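Local coordinates for ribulose-bisphosphate carboxylase (Alicyclobacillus acidocaldarius subsp. acidocaldarius, PDB 4NAS), which belongs to the ribulose bisphosphate carboxylase large-chain family, combines an N-terminal domain with a TIM-barrel domain, and binds calcium at a carboxylated lysine, at residues 128-133 with 329-334; 237-242 with 260-265; 264-269 with 295-300. One frame throughout, in Å; residues are numbered along the deposited sequence.

Interaction 1 of 3, residues 128-133 with 329-334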
loop_
_atom_site.group_PDB
_atom_site.type_symbol
_atom_site.label_atom_id
_atom_site.label_comp_id
_atom_site.label_asym_id
_atom_site.label_seq_id
_atom_site.Cartn_x
_atom_site.Cartn_y
_atom_site.Cartn_z
ATOM N N PHE B 128 7.556 -9.130 20.759
ATOM C CA PHE B 128 7.226 -10.231 21.660
ATOM C C PHE B 128 7.390 -11.626 21.063
ATOM O O PHE B 128 7.961 -12.521 21.709
ATOM C CB PHE B 128 5.806 -10.049 22.211
ATOM C CG PHE B 128 5.670 -8.859 23.110
ATOM C CD1 PHE B 128 5.966 -8.957 24.460
ATOM C CD2 PHE B 128 5.276 -7.637 22.604
ATOM C CE1 PHE B 128 5.849 -7.859 25.290
ATOM C CE2 PHE B 128 5.169 -6.535 23.429
ATOM C CZ PHE B 128 5.442 -6.647 24.773
ATOM N N GLY B 129 6.874 -11.814 19.853
ATOM C CA GLY B 129 6.834 -13.132 19.234
ATOM C C GLY B 129 5.945 -14.130 19.964
ATOM O O GLY B 129 5.211 -13.758 20.875
ATOM N N VAL B 130 6.035 -15.403 19.575
ATOM C CA VAL B 130 5.246 -16.475 20.174
ATOM C C VAL B 130 5.444 -16.507 21.695
ATOM O O VAL B 130 4.494 -16.365 22.457
ATOM C CB VAL B 130 5.601 -17.862 19.536
ATOM C CG1 VAL B 130 4.968 -18.984 20.301
ATOM C CG2 VAL B 130 5.176 -17.919 18.083
ATOM N N GLU B 131 6.691 -16.636 22.134
ATOM C CA GLU B 131 6.994 -16.783 23.565
ATOM C C GLU B 131 6.571 -15.586 24.431
ATOM O O GLU B 131 6.199 -15.752 25.589
ATOM C CB GLU B 131 8.489 -17.080 23.763
ATOM N N GLY B 132 6.634 -14.384 23.871
ATOM C CA GLY B 132 6.316 -13.171 24.610
ATOM C C GLY B 132 4.818 -12.929 24.725
ATOM O O GLY B 132 4.354 -12.391 25.725
ATOM N N VAL B 133 4.061 -13.331 23.708
ATOM C CA VAL B 133 2.608 -13.262 23.801
ATOM C C VAL B 133 2.136 -14.236 24.874
ATOM O O VAL B 133 1.302 -13.891 25.720
ATOM C CB VAL B 133 1.925 -13.632 22.470
ATOM C CG1 VAL B 133 0.428 -13.922 22.702
ATOM C CG2 VAL B 133 2.119 -12.524 21.449
ATOM N N HIS B 329 14.969 -12.817 13.840
ATOM C CA HIS B 329 13.777 -12.266 14.489
ATOM C C HIS B 329 12.991 -13.389 15.164
ATOM O O HIS B 329 13.124 -14.555 14.788
ATOM C CB HIS B 329 12.909 -11.513 13.479
ATOM C CG HIS B 329 13.645 -10.437 12.750
ATOM N ND1 HIS B 329 14.446 -9.516 13.397
ATOM C CD2 HIS B 329 13.736 -10.146 11.429
ATOM C CE1 HIS B 329 14.989 -8.703 12.509
ATOM N NE2 HIS B 329 14.583 -9.068 11.305
ATOM N N LYS B 330 12.195 -13.026 16.165
ATOM C CA LYS B 330 11.266 -13.939 16.819
ATOM C C LYS B 330 10.198 -14.438 15.838
ATOM O O LYS B 330 9.811 -13.722 14.905
ATOM C CB LYS B 330 10.557 -13.234 17.995
ATOM C CG LYS B 330 11.474 -12.738 19.136
ATOM C CD LYS B 330 10.648 -11.917 20.116
ATOM C CE LYS B 330 11.318 -11.752 21.468
ATOM N NZ LYS B 330 12.510 -10.909 21.353
ATOM N N PRO B 331 9.698 -15.662 16.065
ATOM C CA PRO B 331 8.600 -16.236 15.272
ATOM C C PRO B 331 7.251 -15.619 15.635
ATOM O O PRO B 331 7.061 -15.077 16.730
ATOM C CB PRO B 331 8.637 -17.717 15.662
ATOM C CG PRO B 331 9.141 -17.695 17.048
ATOM C CD PRO B 331 10.170 -16.607 17.099
ATOM N N VAL B 332 6.319 -15.711 14.705
ATOM C CA VAL B 332 5.037 -15.033 14.808
ATOM C C VAL B 332 3.950 -16.086 14.986
ATOM O O VAL B 332 4.051 -17.166 14.418
ATOM C CB VAL B 332 4.744 -14.233 13.529
ATOM C CG1 VAL B 332 3.381 -13.522 13.615
ATOM C CG2 VAL B 332 5.876 -13.248 13.265
ATOM N N LEU B 333 2.922 -15.769 15.772
ATOM C CA LEU B 333 1.777 -16.659 15.943
ATOM C C LEU B 333 0.820 -16.508 14.772
ATOM O O LEU B 333 0.382 -15.408 14.476
ATOM C CB LEU B 333 1.021 -16.321 17.245
ATOM C CG LEU B 333 1.504 -16.886 18.578
ATOM C CD1 LEU B 333 0.882 -16.086 19.733
ATOM C CD2 LEU B 333 1.119 -18.362 18.690
ATOM N N PRO B 334 0.509 -17.608 14.088
ATOM C CA PRO B 334 -0.503 -17.550 13.026
ATOM C C PRO B 334 -1.928 -17.580 13.572
ATOM O O PRO B 334 -2.265 -18.366 14.496
ATOM C CB PRO B 334 -0.220 -18.806 12.197
ATOM C CG PRO B 334 0.460 -19.738 13.147
ATOM C CD PRO B 334 1.212 -18.901 14.133
#

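Interaction 2 of 3, residues 237-242 with 260-265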
loop_
_atom_site.group_PDB
_atom_site.type_symbol
_atom_site.label_atom_id
_atom_site.label_comp_id
_atom_site.label_asym_id
_atom_site.label_seq_id
_atom_site.Cartn_x
_atom_site.Cartn_y
_atom_site.Cartn_z
ATOM N N GLY B 237 -4.194 -5.339 25.831
ATOM C CA GLY B 237 -3.500 -6.605 25.646
ATOM C C GLY B 237 -2.704 -6.655 24.339
ATOM O O GLY B 237 -1.640 -7.259 24.257
ATOM N N ALA B 238 -3.242 -6.028 23.300
ATOM C CA ALA B 238 -2.578 -5.956 22.003
ATOM C C ALA B 238 -3.103 -4.748 21.235
ATOM O O ALA B 238 -4.179 -4.225 21.534
ATOM C CB ALA B 238 -2.797 -7.245 21.196
ATOM N N LEU B 239 -2.328 -4.298 20.262
ATOM C CA LEU B 239 -2.790 -3.325 19.284
ATOM C C LEU B 239 -3.189 -4.046 17.980
ATOM O O LEU B 239 -2.387 -4.774 17.387
ATOM C CB LEU B 239 -1.691 -2.298 18.995
ATOM C CG LEU B 239 -1.052 -1.587 20.198
ATOM C CD1 LEU B 239 0.019 -0.601 19.725
ATOM C CD2 LEU B 239 -2.086 -0.861 21.049
ATOM N N LEU B 240 -4.431 -3.828 17.555
ATOM C CA LEU B 240 -4.931 -4.278 16.258
ATOM C C LEU B 240 -4.487 -3.251 15.214
ATOM O O LEU B 240 -4.817 -2.068 15.313
ATOM C CB LEU B 240 -6.468 -4.368 16.301
ATOM C CG LEU B 240 -7.165 -4.753 14.993
ATOM C CD1 LEU B 240 -6.575 -6.064 14.472
ATOM C CD2 LEU B 240 -8.706 -4.853 15.139
ATOM N N VAL B 241 -3.689 -3.678 14.242
ATOM C CA VAL B 241 -3.200 -2.733 13.259
ATOM C C VAL B 241 -3.535 -3.219 11.862
ATOM O O VAL B 241 -3.205 -4.358 11.489
ATOM C CB VAL B 241 -1.665 -2.506 13.385
ATOM C CG1 VAL B 241 -1.192 -1.445 12.397
ATOM C CG2 VAL B 241 -1.300 -2.066 14.787
ATOM N N ASN B 242 -4.219 -2.360 11.112
ATOM C CA ASN B 242 -4.389 -2.533 9.675
ATOM C C ASN B 242 -3.099 -2.181 8.926
ATOM O O ASN B 242 -2.943 -1.094 8.357
ATOM C CB ASN B 242 -5.535 -1.676 9.186
ATOM C CG ASN B 242 -6.872 -2.149 9.746
ATOM O OD1 ASN B 242 -7.267 -3.308 9.547
ATOM N ND2 ASN B 242 -7.552 -1.270 10.472
ATOM N N VAL B 260 6.195 1.370 23.227
ATOM C CA VAL B 260 5.023 0.654 22.717
ATOM C C VAL B 260 5.133 -0.781 23.217
ATOM O O VAL B 260 5.522 -1.710 22.495
ATOM C CB VAL B 260 4.873 0.738 21.177
ATOM C CG1 VAL B 260 3.597 0.047 20.725
ATOM C CG2 VAL B 260 4.832 2.189 20.746
ATOM N N ASP B 261 4.783 -0.940 24.485
ATOM C CA ASP B 261 5.098 -2.149 25.208
ATOM C C ASP B 261 3.910 -3.094 25.203
ATOM O O ASP B 261 3.385 -3.468 26.248
ATOM C CB ASP B 261 5.514 -1.793 26.631
ATOM C CG ASP B 261 6.154 -2.946 27.336
ATOM O OD1 ASP B 261 6.996 -3.619 26.698
ATOM O OD2 ASP B 261 5.799 -3.189 28.505
ATOM N N VAL B 262 3.487 -3.475 24.010
ATOM C CA VAL B 262 2.288 -4.260 23.842
ATOM C C VAL B 262 2.402 -5.037 22.515
ATOM O O VAL B 262 2.981 -4.533 21.552
ATOM C CB VAL B 262 1.093 -3.303 23.796
ATOM C CG1 VAL B 262 1.361 -2.196 22.795
ATOM C CG2 VAL B 262 -0.180 -4.026 23.449
ATOM N N PRO B 263 1.884 -6.283 22.463
ATOM C CA PRO B 263 1.985 -7.015 21.188
ATOM C C PRO B 263 1.205 -6.360 20.054
ATOM O O PRO B 263 0.190 -5.692 20.293
ATOM C CB PRO B 263 1.375 -8.381 21.521
ATOM C CG PRO B 263 1.596 -8.548 22.994
ATOM C CD PRO B 263 1.479 -7.165 23.581
ATOM N N ILE B 264 1.679 -6.549 18.823
ATOM C CA ILE B 264 0.948 -6.091 17.653
ATOM C C ILE B 264 0.134 -7.240 17.008
ATOM O O ILE B 264 0.641 -8.339 16.766
ATOM C CB ILE B 264 1.916 -5.449 16.612
ATOM C CG1 ILE B 264 2.538 -4.168 17.204
ATOM C CG2 ILE B 264 1.197 -5.230 15.268
ATOM C CD1 ILE B 264 3.697 -3.606 16.400
ATOM N N LEU B 265 -1.130 -6.973 16.736
ATOM C CA LEU B 265 -1.986 -7.948 16.082
ATOM C C LEU B 265 -2.219 -7.430 14.654
ATOM O O LEU B 265 -3.016 -6.510 14.419
ATOM C CB LEU B 265 -3.304 -8.118 16.864
ATOM C CG LEU B 265 -4.483 -8.876 16.208
ATOM C CD1 LEU B 265 -4.132 -10.356 16.000
ATOM C CD2 LEU B 265 -5.797 -8.738 17.050
#

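Interaction 3 of 3, residues 264-269 with 295-300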
loop_
_atom_site.group_PDB
_atom_site.type_symbol
_atom_site.label_atom_id
_atom_site.label_comp_id
_atom_site.label_asym_id
_atom_site.label_seq_id
_atom_site.Cartn_x
_atom_site.Cartn_y
_atom_site.Cartn_z
ATOM N N ILE B 264 1.679 -6.549 18.823
ATOM C CA ILE B 264 0.948 -6.091 17.653
ATOM C C ILE B 264 0.134 -7.240 17.008
ATOM O O ILE B 264 0.641 -8.339 16.766
ATOM C CB ILE B 264 1.916 -5.449 16.612
ATOM C CG1 ILE B 264 2.538 -4.168 17.204
ATOM C CG2 ILE B 264 1.197 -5.230 15.268
ATOM C CD1 ILE B 264 3.697 -3.606 16.400
ATOM N N LEU B 265 -1.130 -6.973 16.736
ATOM C CA LEU B 265 -1.986 -7.948 16.082
ATOM C C LEU B 265 -2.219 -7.430 14.654
ATOM O O LEU B 265 -3.016 -6.510 14.419
ATOM C CB LEU B 265 -3.304 -8.118 16.864
ATOM C CG LEU B 265 -4.483 -8.876 16.208
ATOM C CD1 LEU B 265 -4.132 -10.356 16.000
ATOM C CD2 LEU B 265 -5.797 -8.738 17.050
ATOM N N ALA B 266 -1.478 -8.002 13.709
ATOM C CA ALA B 266 -1.563 -7.600 12.305
ATOM C C ALA B 266 -2.821 -8.082 11.572
ATOM O O ALA B 266 -3.040 -9.297 11.378
ATOM C CB ALA B 266 -0.352 -8.036 11.575
ATOM N N HIS B 267 -3.641 -7.135 11.122
ATOM C CA HIS B 267 -4.863 -7.515 10.397
ATOM C C HIS B 267 -4.614 -7.365 8.888
ATOM O O HIS B 267 -3.984 -6.413 8.472
ATOM C CB HIS B 267 -6.090 -6.681 10.850
ATOM C CG HIS B 267 -7.384 -7.155 10.256
ATOM N ND1 HIS B 267 -7.765 -6.854 8.962
ATOM C CD2 HIS B 267 -8.347 -7.983 10.741
ATOM C CE1 HIS B 267 -8.914 -7.450 8.687
ATOM N NE2 HIS B 267 -9.284 -8.152 9.746
ATOM N N PRO B 268 -5.117 -8.300 8.059
ATOM C CA PRO B 268 -4.775 -8.227 6.628
ATOM C C PRO B 268 -5.615 -7.300 5.759
ATOM O O PRO B 268 -5.503 -7.427 4.542
ATOM C CB PRO B 268 -5.014 -9.666 6.142
ATOM C CG PRO B 268 -6.057 -10.171 7.027
ATOM C CD PRO B 268 -5.755 -9.582 8.395
ATOM N N ALA B 269 -6.468 -6.453 6.338
ATOM C CA ALA B 269 -7.311 -5.557 5.554
ATOM C C ALA B 269 -6.539 -4.905 4.419
ATOM O O ALA B 269 -5.415 -4.439 4.626
ATOM C CB ALA B 269 -7.929 -4.486 6.448
ATOM N N ALA B 295 8.143 -6.410 9.825
ATOM C CA ALA B 295 7.547 -5.170 10.302
ATOM C C ALA B 295 7.251 -5.215 11.806
ATOM O O ALA B 295 7.163 -4.171 12.445
ATOM C CB ALA B 295 6.277 -4.854 9.501
ATOM N N GLY B 296 7.075 -6.416 12.364
ATOM C CA GLY B 296 6.951 -6.561 13.810
ATOM C C GLY B 296 5.642 -7.135 14.348
ATOM O O GLY B 296 5.345 -7.006 15.531
ATOM N N ALA B 297 4.854 -7.777 13.496
ATOM C CA ALA B 297 3.611 -8.393 13.969
ATOM C C ALA B 297 3.967 -9.504 14.958
ATOM O O ALA B 297 4.883 -10.294 14.723
ATOM C CB ALA B 297 2.876 -8.969 12.827
ATOM N N ASP B 298 3.271 -9.559 16.080
ATOM C CA ASP B 298 3.484 -10.681 16.986
ATOM C C ASP B 298 2.468 -11.785 16.706
ATOM O O ASP B 298 2.690 -12.951 17.035
ATOM C CB ASP B 298 3.395 -10.225 18.433
ATOM C CG ASP B 298 4.437 -9.194 18.771
ATOM O OD1 ASP B 298 5.600 -9.591 18.940
ATOM O OD2 ASP B 298 4.094 -7.991 18.848
ATOM N N ILE B 299 1.341 -11.386 16.136
ATOM C CA ILE B 299 0.296 -12.308 15.731
ATOM C C ILE B 299 -0.125 -11.899 14.344
ATOM O O ILE B 299 -0.371 -10.707 14.078
ATOM C CB ILE B 299 -0.938 -12.234 16.664
ATOM C CG1 ILE B 299 -0.530 -12.518 18.116
ATOM C CG2 ILE B 299 -1.994 -13.257 16.225
ATOM C CD1 ILE B 299 -1.599 -12.159 19.117
ATOM N N GLY B 300 -0.230 -12.874 13.449
ATOM C CA GLY B 300 -0.579 -12.555 12.078
ATOM C C GLY B 300 -1.862 -13.259 11.653
ATOM O O GLY B 300 -1.946 -14.482 11.704
#

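Interaction 1 of 3, residues 128-133 with 329-334
Lys330 lays its side chain along the backbone of Phe128 and Gly129. Its CB sits 3.9 Å from Gly129 CA. CG, beside the backbone N and anti to the carbonyl carbon (chi1 -62°), sends the chain onward alongside the loop, and CD comes to 3.2 Å from Phe128 O. CE still passes that same carbonyl oxygen, 3.5 Å away from Phe128 O, before the last torsion bends and turns NZ aside. What touches here is therefore the aliphatic part of the lysine, over a peptide group; the Lys330 side chain comes to about 7 Å from a bound calcium ion.

Next along the chain, Pro331 O takes the N-H of Val130, with 3.0 Å between Val130 N and Pro331 O. The bond is bent, 139° at the hydrogen, and the donor is tilted from the carbonyl plane. Gly129, at positive phi and without a side chain, lets its CA lie directly against Pro331 O, with Lys330 CB close by.

The geometry joins the first turn of helix 129-137 to the start of strand 333-337, at the N-terminal end of strands of the TIM barrel. Leu333 pairs there with Asp298 and Gly300 through the backbone, while Arg293 of helix 284-295 holds the carbonyl of Lys330.

Leu333 supplies the apolar half. Its CG packs against Val130 CG2 at 3.8 Å, and that same methyl also touches the Pro331 ring at its CG corner, 4.1 Å from Val130 CG2 to Pro331 CG. One turn further along the helix, Val133 points at the strand and meets the leucine tip to tip, Val133 CG1 being 3.7 Å from Leu333 CD1.

Interaction 2 of 3, residues 237-242 with 260-265
Pro263 O is approached by two consecutive residues of strand 238-242: Leu239 N donates to it in a nearly straight bond, 2.9 Å from Leu239 N to Pro263 O and 165° at the hydrogen, while the CA-H of Ala238 adds a contact of 3.3 Å from Ala238 CA to Pro263 O. Two more backbone bonds follow the same course. Leu265 N gives its hydrogen to Leu239 O at 2.6 Å, an unusually short bond in the model, and Leu265 O receives Val241 N at 2.9 Å, so Leu265 binds the partner strand with both its N-H and its carbonyl.

Leu239 and Ile264 face one side of the sheet, Leu240 and Leu265 the other. On the first side, Val262 has CG1 wedged between its own backbone N and carbonyl carbon (chi1 50°). From there the Val262 and Leu239 side chains cross at about a right angle, Val262 CG1 standing 3.6 Å from Leu239 CG. Beyond it Leu239 CD1 reaches Val260 CG1 at 3.8 Å, and helix 221-233 lies over the group, with Ala228 touching both Leu239 and Val260. Val262 CG2, anti to its backbone nitrogen, rests against Ala238 CA. Beside it the Pro263 ring abuts a carbonyl, Pro263 CD being 3.2 Å from Gly237 O.

On the opposite face the two leucines pass at a slant, their ends touching where Leu240 CD1 comes 3.8 Å from Leu265 CD2. Strand 214-216 bonds to the other edge of 238-242. Two adjacent parallel strands, linked through helices 243-246 and 248-256, make this a beta-alpha-beta crossover of the TIM barrel.

Interaction 3 of 3, residues 264-269 with 295-300
Asp298 turns its carboxylate back toward the incoming strand, where OD2 accepts the N-H of Ile264 at 2.8 Å from Ile264 N to Asp298 OD2 and 168° at the hydrogen. CG lies beside the aspartate's own backbone N (chi1 -61°), which swings the acid across the start of the strand. OD2 uses the lone pair pointing away from OD1, and OD1 itself is taken by the backbone N-H groups of Phe128 and Gly129. Three N-H donors thus hold this buried carboxylate, an arrangement that would probably stabilise its negative charge.

Ile264 also gives something back: its O accepts both of two consecutive N-H groups, from Asp298 N at 3.0 Å and from Ile299 N at 3.2 Å, so one carbonyl grips the partner chain at two successive residues. Its CD1 meanwhile rests 3.9 Å from Gly296 O. Gly296 is the C-prime residue of the Schellman motif that ends helix 284-295, and the chain then runs through Ala297 and Asp298 into strand 299-303. The two segments thereby set neighbouring parallel strands of the TIM barrel side by side, with Ala266 N bonded to Ile299 O at 2.9 Å.

Leu265 and Ile299 share one face of the sheet; their side chains cross obliquely and touch where Leu265 CD1 comes 3.6 Å from Ile299 CG2. The other face carries Ala266, whose methyl meets that of Ala297, 3.6 Å from Ala266 CB to Ala297 CB, with Met292 of helix 284-295 against Ala266 too. Further along, the strand end comes near the second subunit, where Met104 of that subunit packs on Pro268.

How the interactions relate
From the N terminus, 128-133 comes first and meets 329-334 only after 195 residues, so interaction 1 closes a long loop. Nested inside it, interaction 2 joins 237-242 to 260-265 across a short helical excursion. Interaction 3, also nested there, begins on the same strand, sharing Ile264 and Leu265, and closes a second loop at 295-300. Strand 264-267 is thus clasped on both edges, and Val241 O probably continues the pairing to His267 N. The outer contact touches both inner ones: the Phe128 ring packs on Val262 and Pro263, and Val332 on Ala297 and Asp298. Four neighbouring barrel strands, 238-242, 264-267, 299-303 and 333-337, are joined, with Phe128 and helix 129-137 at their N-terminal side.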